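Local coordinates for Cry37AA1 (Bacillus thuringiensis, PDB 4RHZ), which probably acts as the smaller, calcium-binding C2-fold partner of the aerolysin-type protein Cry23Aa1 in a binary insecticidal toxin, at residues B[17-29]-B[40-54]. Sequence-based numbering, arbitrary orientation. Where two conformers were deposited one is given.
Sequences EWGGPEPYGYIKA and IWKQDDWGKSTPERS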
loop_
_atom_site.group_PDB
_atom_site.type_symbol
_atom_site.label_atom_id
_atom_site.label_comp_id
_atom_site.label_asym_id
_atom_site.label_seq_id
_atom_site.Cartn_x
_atom_site.Cartn_y
_atom_site.Cartn_z
ATOM N N GLU B 17 -8.435 0.185 24.410
ATOM C CA GLU B 17 -7.098 0.743 24.768
ATOM C C GLU B 17 -5.988 -0.026 25.573
ATOM O O GLU B 17 -4.847 0.488 25.647
ATOM C CB GLU B 17 -7.300 2.186 25.308
ATOM C CG GLU B 17 -6.065 2.969 25.884
ATOM C CD GLU B 17 -5.191 3.639 24.816
ATOM O OE1 GLU B 17 -5.023 4.901 24.884
ATOM O OE2 GLU B 17 -4.681 2.896 23.925
ATOM N N TRP B 18 -6.224 -1.223 26.129
ATOM C CA TRP B 18 -5.133 -1.800 27.006
ATOM C C TRP B 18 -4.163 -2.889 26.474
ATOM O O TRP B 18 -4.408 -4.108 26.609
ATOM C CB TRP B 18 -5.656 -2.099 28.426
ATOM C CG TRP B 18 -6.303 -0.841 29.010
ATOM C CD1 TRP B 18 -7.597 -0.714 29.476
ATOM C CD2 TRP B 18 -5.707 0.487 29.097
ATOM N NE1 TRP B 18 -7.819 0.593 29.883
ATOM C CE2 TRP B 18 -6.689 1.349 29.660
ATOM C CE3 TRP B 18 -4.439 1.022 28.768
ATOM C CZ2 TRP B 18 -6.443 2.726 29.904
ATOM C CZ3 TRP B 18 -4.197 2.385 29.010
ATOM C CH2 TRP B 18 -5.201 3.217 29.575
ATOM N N GLY B 19 -3.051 -2.429 25.888
ATOM C CA GLY B 19 -2.105 -3.326 25.211
ATOM C C GLY B 19 -2.807 -4.122 24.105
ATOM O O GLY B 19 -3.708 -3.607 23.416
ATOM N N GLY B 20 -2.435 -5.391 23.966
ATOM C CA GLY B 20 -2.923 -6.210 22.859
ATOM C C GLY B 20 -4.243 -6.896 23.136
ATOM O O GLY B 20 -4.757 -6.884 24.254
ATOM N N PRO B 21 -4.812 -7.512 22.106
ATOM C CA PRO B 21 -6.013 -8.279 22.394
ATOM C C PRO B 21 -5.701 -9.668 23.017
ATOM O O PRO B 21 -4.514 -10.079 23.107
ATOM C CB PRO B 21 -6.712 -8.367 21.031
ATOM C CG PRO B 21 -5.746 -7.867 20.018
ATOM C CD PRO B 21 -4.443 -7.554 20.686
ATOM N N GLU B 22 -6.759 -10.350 23.471
ATOM C CA GLU B 22 -6.652 -11.668 24.068
ATOM C C GLU B 22 -7.434 -12.707 23.277
ATOM O O GLU B 22 -8.463 -13.233 23.725
ATOM C CB GLU B 22 -7.063 -11.608 25.539
ATOM C CG GLU B 22 -5.896 -11.036 26.345
ATOM C CD GLU B 22 -6.304 -9.894 27.253
ATOM O OE1 GLU B 22 -5.665 -8.812 27.130
ATOM O OE2 GLU B 22 -7.255 -10.091 28.064
ATOM N N PRO B 23 -6.955 -12.990 22.067
ATOM C CA PRO B 23 -7.864 -13.776 21.199
ATOM C C PRO B 23 -7.965 -15.232 21.673
ATOM O O PRO B 23 -6.938 -15.800 22.074
ATOM C CB PRO B 23 -7.156 -13.715 19.845
ATOM C CG PRO B 23 -5.705 -13.510 20.181
ATOM C CD PRO B 23 -5.724 -12.577 21.372
ATOM N N TYR B 24 -9.164 -15.813 21.680
ATOM C CA TYR B 24 -9.262 -17.253 21.773
ATOM C C TYR B 24 -10.104 -17.783 20.616
ATOM O O TYR B 24 -10.952 -17.064 20.079
ATOM C CB TYR B 24 -9.894 -17.711 23.084
ATOM C CG TYR B 24 -11.359 -17.340 23.259
ATOM C CD1 TYR B 24 -12.372 -18.243 22.924
ATOM C CD2 TYR B 24 -11.736 -16.096 23.805
ATOM C CE1 TYR B 24 -13.732 -17.923 23.101
ATOM C CE2 TYR B 24 -13.095 -15.763 23.993
ATOM C CZ TYR B 24 -14.085 -16.662 23.627
ATOM O OH TYR B 24 -15.439 -16.329 23.804
ATOM N N GLY B 25 -9.882 -19.047 20.256
ATOM C CA GLY B 25 -10.708 -19.786 19.282
ATOM C C GLY B 25 -9.745 -20.537 18.387
ATOM O O GLY B 25 -8.824 -21.179 18.897
ATOM N N TYR B 26 -9.892 -20.407 17.059
ATOM C CA TYR B 26 -8.999 -21.079 16.128
ATOM C C TYR B 26 -8.977 -20.313 14.814
ATOM O O TYR B 26 -9.895 -19.558 14.526
ATOM C CB TYR B 26 -9.465 -22.575 15.898
ATOM C CG TYR B 26 -10.840 -22.706 15.242
ATOM C CD1 TYR B 26 -10.994 -22.556 13.837
ATOM C CD2 TYR B 26 -11.983 -22.932 16.006
ATOM C CE1 TYR B 26 -12.251 -22.644 13.231
ATOM C CE2 TYR B 26 -13.280 -23.069 15.384
ATOM C CZ TYR B 26 -13.376 -22.883 14.012
ATOM O OH TYR B 26 -14.587 -22.969 13.372
ATOM N N ILE B 27 -7.949 -20.557 14.008
ATOM C CA ILE B 27 -7.913 -20.184 12.610
ATOM C C ILE B 27 -7.413 -21.423 11.834
ATOM O O ILE B 27 -6.465 -22.152 12.267
ATOM C CB ILE B 27 -6.980 -18.957 12.343
ATOM C CG1 ILE B 27 -7.506 -17.701 13.098
ATOM C CG2 ILE B 27 -6.816 -18.645 10.813
ATOM C CD1 ILE B 27 -6.385 -16.673 13.390
ATOM N N LYS B 28 -8.040 -21.674 10.701
ATOM C CA LYS B 28 -7.698 -22.844 9.900
ATOM C C LYS B 28 -7.478 -22.449 8.470
ATOM O O LYS B 28 -7.990 -21.444 8.027
ATOM C CB LYS B 28 -8.826 -23.858 9.925
ATOM C CG LYS B 28 -9.006 -24.471 11.301
ATOM C CD LYS B 28 -10.153 -25.474 11.275
ATOM C CE LYS B 28 -10.430 -25.999 12.675
ATOM N NZ LYS B 28 -11.590 -26.957 12.627
ATOM N N ALA B 29 -6.764 -23.284 7.758
ATOM C CA ALA B 29 -6.515 -23.099 6.362
ATOM C C ALA B 29 -6.845 -24.404 5.592
ATOM O O ALA B 29 -6.923 -25.501 6.206
ATOM C CB ALA B 29 -5.063 -22.780 6.202
ATOM N N ILE B 40 -3.834 -23.409 11.910
ATOM C CA ILE B 40 -2.604 -22.628 11.951
ATOM C C ILE B 40 -2.501 -21.827 13.255
ATOM O O ILE B 40 -1.452 -21.281 13.570
ATOM C CB ILE B 40 -2.435 -21.746 10.657
ATOM C CG1 ILE B 40 -3.448 -20.588 10.623
ATOM C CG2 ILE B 40 -2.540 -22.666 9.430
ATOM C CD1 ILE B 40 -3.161 -19.467 9.550
ATOM N N TRP B 41 -3.579 -21.810 14.027
ATOM C CA TRP B 41 -3.563 -21.171 15.305
ATOM C C TRP B 41 -4.762 -21.625 16.090
ATOM O O TRP B 41 -5.864 -21.707 15.554
ATOM C CB TRP B 41 -3.627 -19.636 15.162
ATOM C CG TRP B 41 -3.808 -18.918 16.460
ATOM C CD1 TRP B 41 -2.812 -18.518 17.309
ATOM C CD2 TRP B 41 -5.050 -18.522 17.077
ATOM N NE1 TRP B 41 -3.355 -17.915 18.433
ATOM C CE2 TRP B 41 -4.718 -17.867 18.300
ATOM C CE3 TRP B 41 -6.410 -18.640 16.709
ATOM C CZ2 TRP B 41 -5.693 -17.349 19.172
ATOM C CZ3 TRP B 41 -7.380 -18.108 17.532
ATOM C CH2 TRP B 41 -7.013 -17.465 18.788
ATOM N N LYS B 42 -4.557 -21.821 17.389
ATOM C CA LYS B 42 -5.585 -22.321 18.313
ATOM C C LYS B 42 -5.284 -21.814 19.741
ATOM O O LYS B 42 -4.133 -21.878 20.206
ATOM C CB LYS B 42 -5.570 -23.857 18.308
ATOM C CG LYS B 42 -6.765 -24.512 19.006
ATOM C CD LYS B 42 -6.573 -26.043 19.013
ATOM C CE LYS B 42 -7.628 -26.718 19.922
ATOM N NZ LYS B 42 -8.932 -26.938 19.189
ATOM N N GLN B 43 -6.285 -21.289 20.428
ATOM C CA GLN B 43 -6.105 -20.935 21.824
ATOM C C GLN B 43 -7.453 -21.112 22.461
ATOM O O GLN B 43 -8.436 -20.491 22.016
ATOM C CB GLN B 43 -5.611 -19.474 21.988
ATOM C CG GLN B 43 -5.678 -18.912 23.449
ATOM C CD GLN B 43 -4.836 -19.748 24.410
ATOM O OE1 GLN B 43 -3.599 -19.821 24.282
ATOM N NE2 GLN B 43 -5.502 -20.401 25.371
ATOM N N ASP B 44 -7.514 -21.972 23.487
ATOM C CA ASP B 44 -8.746 -22.188 24.231
ATOM C C ASP B 44 -9.089 -21.008 25.095
ATOM O O ASP B 44 -8.210 -20.272 25.550
ATOM C CB ASP B 44 -8.675 -23.439 25.079
ATOM C CG ASP B 44 -8.537 -24.685 24.252
ATOM O OD1 ASP B 44 -7.918 -25.601 24.796
ATOM O OD2 ASP B 44 -9.004 -24.743 23.079
ATOM N N ASP B 45 -10.390 -20.840 25.285
ATOM C CA ASP B 45 -10.956 -19.760 26.069
ATOM C C ASP B 45 -10.625 -19.966 27.527
ATOM O O ASP B 45 -11.265 -20.822 28.211
ATOM C CB ASP B 45 -12.486 -19.751 25.915
ATOM C CG ASP B 45 -13.176 -18.760 26.848
ATOM O OD1 ASP B 45 -12.482 -17.994 27.569
ATOM O OD2 ASP B 45 -14.439 -18.759 26.857
ATOM N N TRP B 46 -9.663 -19.183 28.005
ATOM C CA TRP B 46 -9.377 -19.128 29.444
ATOM C C TRP B 46 -9.898 -17.841 30.082
ATOM O O TRP B 46 -9.395 -17.443 31.142
ATOM C CB TRP B 46 -7.868 -19.245 29.748
ATOM C CG TRP B 46 -7.234 -20.473 29.240
ATOM C CD1 TRP B 46 -7.854 -21.660 28.937
ATOM C CD2 TRP B 46 -5.844 -20.666 28.977
ATOM N NE1 TRP B 46 -6.930 -22.571 28.464
ATOM C CE2 TRP B 46 -5.688 -21.986 28.487
ATOM C CE3 TRP B 46 -4.710 -19.842 29.080
ATOM C CZ2 TRP B 46 -4.431 -22.510 28.130
ATOM C CZ3 TRP B 46 -3.467 -20.358 28.704
ATOM C CH2 TRP B 46 -3.341 -21.678 28.233
ATOM N N GLY B 47 -10.882 -17.183 29.461
ATOM C CA GLY B 47 -11.308 -15.844 29.954
ATOM C C GLY B 47 -10.107 -14.962 30.380
ATOM O O GLY B 47 -9.078 -14.888 29.671
ATOM N N LYS B 48 -10.217 -14.325 31.550
ATOM C CA LYS B 48 -9.156 -13.427 32.108
ATOM C C LYS B 48 -7.686 -13.928 32.029
ATOM O O LYS B 48 -6.753 -13.124 31.994
ATOM C CB LYS B 48 -9.514 -12.964 33.557
ATOM C CG LYS B 48 -10.459 -13.915 34.370
ATOM C CD LYS B 48 -9.703 -15.133 34.968
ATOM C CE LYS B 48 -10.650 -16.273 35.374
ATOM N NZ LYS B 48 -11.496 -15.916 36.567
ATOM N N SER B 49 -7.499 -15.246 31.976
ATOM C CA SER B 49 -6.178 -15.840 31.827
ATOM C C SER B 49 -5.754 -16.028 30.347
ATOM O O SER B 49 -4.622 -16.491 30.069
ATOM C CB SER B 49 -6.135 -17.210 32.549
ATOM O OG SER B 49 -6.123 -17.074 33.974
ATOM N N THR B 50 -6.650 -15.718 29.406
ATOM C CA THR B 50 -6.322 -15.905 27.985
ATOM C C THR B 50 -5.109 -15.031 27.657
ATOM O O THR B 50 -5.054 -13.873 28.056
ATOM C CB THR B 50 -7.534 -15.639 27.047
ATOM O OG1 THR B 50 -8.632 -16.504 27.402
ATOM C CG2 THR B 50 -7.166 -15.859 25.580
ATOM N N PRO B 51 -4.108 -15.605 26.988
ATOM C CA PRO B 51 -2.916 -14.815 26.656
ATOM C C PRO B 51 -3.121 -13.615 25.699
ATOM O O PRO B 51 -3.998 -13.624 24.796
ATOM C CB PRO B 51 -1.965 -15.830 26.010
ATOM C CG PRO B 51 -2.595 -17.181 26.154
ATOM C CD PRO B 51 -4.002 -17.024 26.590
ATOM N N GLU B 52 -2.304 -12.584 25.940
ATOM C CA GLU B 52 -2.205 -11.427 25.088
ATOM C C GLU B 52 -1.500 -11.895 23.826
ATOM O O GLU B 52 -0.489 -12.598 23.888
ATOM C CB GLU B 52 -1.414 -10.286 25.770
ATOM C CG GLU B 52 -1.324 -8.985 24.911
ATOM C CD GLU B 52 -0.582 -7.783 25.608
ATOM O OE1 GLU B 52 0.198 -7.088 24.905
ATOM O OE2 GLU B 52 -0.798 -7.514 26.820
ATOM N N ARG B 53 -2.043 -11.525 22.673
ATOM C CA ARG B 53 -1.435 -11.946 21.441
ATOM C C ARG B 53 -1.765 -10.943 20.386
ATOM O O ARG B 53 -2.927 -10.786 20.024
ATOM C CB ARG B 53 -1.932 -13.359 21.042
ATOM C CG ARG B 53 -1.305 -13.911 19.757
ATOM C CD ARG B 53 0.134 -14.367 19.942
ATOM N NE ARG B 53 0.189 -15.298 21.049
ATOM C CZ ARG B 53 1.224 -16.074 21.371
ATOM N NH1 ARG B 53 2.350 -16.086 20.633
ATOM N NH2 ARG B 53 1.108 -16.867 22.438
ATOM N N SER B 54 -0.764 -10.254 19.873
ATOM C CA SER B 54 -1.061 -9.350 18.774
ATOM C C SER B 54 -0.575 -9.921 17.418
ATOM O O SER B 54 -1.235 -9.727 16.397
ATOM C CB SER B 54 -0.638 -7.876 19.080
ATOM O OG SER B 54 0.694 -7.569 18.726
HETATM O O HOH W 1 -4.361 -15.775 22.866
HETATM O O HOH W 2 -10.245 -23.345 20.523
#
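The carbonyl oxygen of Ile27 faces two successive amides of the neighbouring strand: Ile40 N donates to Ile27 O at 2.9 Å, while the bond from Trp41 N is longer and weak. Both residues thus stand opposite Ile27, a classic beta bulge, beyond which antiparallel pairing runs through Tyr26 and Lys42 to Gly25 and Gln43. There Gly25 N reaches Gln43 O at 2.7 Å. Trp41 carries the apolar side. A chi1 of 172°, which turns CG away from the backbone N, lays the indole along 23-27, with CZ3 near Tyr26 N and CH2 near Tyr24 C; Pro23 O lies at the ring edge, 3.5 Å from Trp41 CZ2, and Ile27 CD1 packs against Trp41 CE3. Within the bulge, Ile27 CG2 meets Ile40 CG1. Past the hairpin strands, Tyr24 and Asp45 lie side by side, ring and carboxylate planes only 20° apart; Asp45 CB sits over one ring face, 3.7 Å from the Tyr24 centroid, a CH-pi contact. Asp45 OD1 also accepts from Gly47 N in an Asx turn, which helps to orient the carboxylate, and the Tyr24 hydroxyl bonds to Asp88. Farther along, a water donates to both Pro23 O and Pro51 O, and Arg53 N binds Pro21 O at 2.9 Å, holding the two loops together. Pro21 stands about 7 Å, side chain to side chain, from the calcium ligand Asp89. Strand 38-43 is an outer strand of a four-stranded antiparallel sheet, and 26-30 lies between it and strand 73-81, while Trp41 reaches Phe12 and Ile10 of strand 4-13 in the other sheet.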